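Local structure of coenzyme F420-dependent N(5),N(10)-methenyltetrahydromethanopterin reductase-related protein (Desulfurobacterium thermolithotrophum DSM 11699, 6HUZ) at residues A[228-232]-A[233-237]. The protein is a bacterial [Fe]-hydrogenase paralog that binds the iron-guanylylpyridinol cofactor and uses tetrahydrofolate derivatives as substrates. Residues are numbered along the deposited sequence; the frame is centred on the assembly and turned at random.
Sequences LKTKR and SMTEF. With NA (sodium ion), chain I; GUE (5,10-Methenyltetrahydrofolate), chain C.
R232 lies one helical turn before E236, and its side chain can be followed from CB outward to the carboxylate. From CB, CG leaves anti to the backbone N (chi1 174°), and a bend at chi2 brings R232 CD to 3.8 Å from E236 OE2. R232 NE donates to E236 OE2 at 2.8 Å, the stronger of two contacts to this one oxygen in a salt bridge; the bond is bent (N-H...acceptor 141°) and meets OE2 from above the carboxylate plane. At the tip, NH1 makes a weak bond to E236 OE2 and a salt bridge with E304 of the second subunit. A long arginine with several N-H groups suits this place, since one guanidinium serves two carboxylates. E236 in turn offers both oxygens to a sodium ion, also bound by a water, a carboxylate oxygen of E256 and the backbone O of K356, both of the second subunit, so the cation sits at the subunit interface.

The ten residues form the turn from helix 207-228 into helix 232-262 within the helical C-terminal part of this Hmd-family protein. K229, with positive phi, is the first residue beyond helix 207-228, and K231 takes the N-cap position of the second. There K231 O accepts the N-H of T235 at 3.0 Å, and the next bond in the series joins E236 N to R232 O.

The CB of T230 is directed toward the helix. T230 CG2 packs on T235 OG1 at 3.6 Å, while T230 OG1, rotated anti to the backbone N (chi1 -168°), donates to O11 of methenyltetrahydrofolate at 2.6 Å. Threonine fits because its two branches do different work, methyl to the helix and hydroxyl to the ligand. The pliable thioether of M234 lies beside that hydroxyl, M234 SD being 3.4 Å from T230 OG1.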
# COMPACT_ATOMS: atom_id res chain seq x y z
N LEU A 228 -0.65 -2.09 22.16
CA LEU A 228 0.78 -1.79 22.26
C LEU A 228 1.02 -0.49 23.02
O LEU A 228 2.06 -0.33 23.66
CB LEU A 228 1.38 -1.65 20.86
CG LEU A 228 1.36 -2.95 20.05
CD1 LEU A 228 1.99 -2.73 18.70
CD2 LEU A 228 2.09 -4.06 20.83
N LYS A 229 0.06 0.45 22.93
CA LYS A 229 0.16 1.77 23.57
C LYS A 229 1.39 2.55 23.01
O LYS A 229 2.15 3.20 23.73
CB LYS A 229 0.14 1.65 25.10
CG LYS A 229 -1.28 1.34 25.63
CD LYS A 229 -1.26 0.55 26.93
CE LYS A 229 -2.64 0.33 27.50
NZ LYS A 229 -2.60 -0.54 28.71
N THR A 230 1.55 2.45 21.67
CA THR A 230 2.65 3.10 20.93
C THR A 230 2.18 4.47 20.41
O THR A 230 0.99 4.75 20.48
CB THR A 230 3.21 2.15 19.83
OG1 THR A 230 4.42 2.72 19.33
CG2 THR A 230 2.24 1.93 18.67
N LYS A 231 3.11 5.32 19.90
CA LYS A 231 2.80 6.67 19.40
C LYS A 231 2.10 6.67 18.02
O LYS A 231 2.40 5.84 17.16
CB LYS A 231 4.10 7.49 19.22
CG LYS A 231 4.77 7.96 20.48
CD LYS A 231 6.10 8.65 20.15
CE LYS A 231 7.12 8.56 21.26
NZ LYS A 231 7.20 9.81 22.07
N ARG A 232 1.21 7.65 17.80
CA ARG A 232 0.48 7.80 16.52
C ARG A 232 1.48 7.94 15.39
O ARG A 232 1.33 7.32 14.33
CB ARG A 232 -0.40 9.06 16.57
CG ARG A 232 -1.09 9.39 15.25
CD ARG A 232 -2.42 8.72 15.05
NE ARG A 232 -3.12 9.37 13.94
CZ ARG A 232 -3.96 10.39 14.08
NH1 ARG A 232 -4.52 10.94 13.02
NH2 ARG A 232 -4.25 10.85 15.29
N SER A 233 2.51 8.75 15.61
CA SER A 233 3.53 8.97 14.59
C SER A 233 4.16 7.64 14.17
O SER A 233 4.42 7.43 13.00
CB SER A 233 4.60 9.93 15.09
OG SER A 233 5.35 9.40 16.17
N MET A 234 4.41 6.75 15.14
CA MET A 234 5.01 5.45 14.84
C MET A 234 4.04 4.61 14.08
O MET A 234 4.43 3.95 13.11
CB MET A 234 5.45 4.75 16.13
CG MET A 234 6.57 5.49 16.79
SD MET A 234 6.95 4.85 18.41
CE MET A 234 7.70 3.22 17.95
N THR A 235 2.77 4.62 14.49
CA THR A 235 1.75 3.84 13.79
C THR A 235 1.59 4.30 12.32
O THR A 235 1.57 3.47 11.41
CB THR A 235 0.42 3.96 14.54
OG1 THR A 235 0.60 3.42 15.84
CG2 THR A 235 -0.74 3.24 13.81
N GLU A 236 1.50 5.59 12.09
CA GLU A 236 1.32 6.10 10.72
C GLU A 236 2.53 5.82 9.86
O GLU A 236 2.36 5.58 8.68
CB GLU A 236 1.01 7.60 10.71
CG GLU A 236 -0.35 7.88 11.31
CD GLU A 236 -0.86 9.29 11.08
OE1 GLU A 236 -0.08 10.16 10.63
OE2 GLU A 236 -2.05 9.51 11.37
N PHE A 237 3.74 5.87 10.44
CA PHE A 237 4.96 5.58 9.69
C PHE A 237 4.89 4.10 9.25
O PHE A 237 5.13 3.80 8.09
CB PHE A 237 6.23 5.78 10.57
CG PHE A 237 7.46 5.29 9.83
CD1 PHE A 237 8.09 6.10 8.91
CD2 PHE A 237 7.93 4.00 10.02
CE1 PHE A 237 9.18 5.62 8.18
CE2 PHE A 237 9.03 3.53 9.30
CZ PHE A 237 9.64 4.35 8.38
NA NA I . -1.70 12.46 11.56
N1 GUE C . 5.53 -8.61 16.61
C2 GUE C . 6.36 -8.33 15.57
N3 GUE C . 7.16 -7.26 15.53
C4 GUE C . 7.23 -6.37 16.51
C6 GUE C . 5.97 -6.43 20.11
C1' GUE C . 6.38 -0.12 21.35
C2' GUE C . 6.16 -0.38 19.99
C3' GUE C . 5.97 -1.69 19.54
C4' GUE C . 6.03 -2.77 20.44
C5' GUE C . 6.28 -2.50 21.79
O4 GUE C . 8.02 -5.40 16.42
C4A GUE C . 6.39 -6.62 17.70
N5 GUE C . 6.24 -5.81 18.82
C7 GUE C . 4.66 -7.16 19.88
N8 GUE C . 4.71 -8.07 18.74
C8A GUE C . 5.52 -7.80 17.68
N2 GUE C . 6.33 -9.18 14.51
C9 GUE C . 5.61 -5.19 20.95
N10 GUE C . 5.93 -4.11 20.01
C6' GUE C . 6.45 -1.19 22.24
C11 GUE C . 6.58 1.29 21.85
O11 GUE C . 6.23 2.25 21.18
N GUE C . 7.18 1.47 23.04
CA GUE C . 7.57 2.80 23.53
C GUE C . 9.05 2.85 23.86
OX1 GUE C . 9.65 1.80 24.20
OX2 GUE C . 9.66 3.95 23.79
CB GUE C . 6.71 3.25 24.71
CG GUE C . 5.62 2.24 25.10
CD GUE C . 4.87 2.64 26.37
OE1 GUE C . 3.61 2.56 26.36
OE2 GUE C . 5.53 3.02 27.37
C1 GUE C . 6.19 -4.53 18.83
O HOH W 1 -1.02 4.73 18.17
O HOH W 2 -1.37 13.40 14.12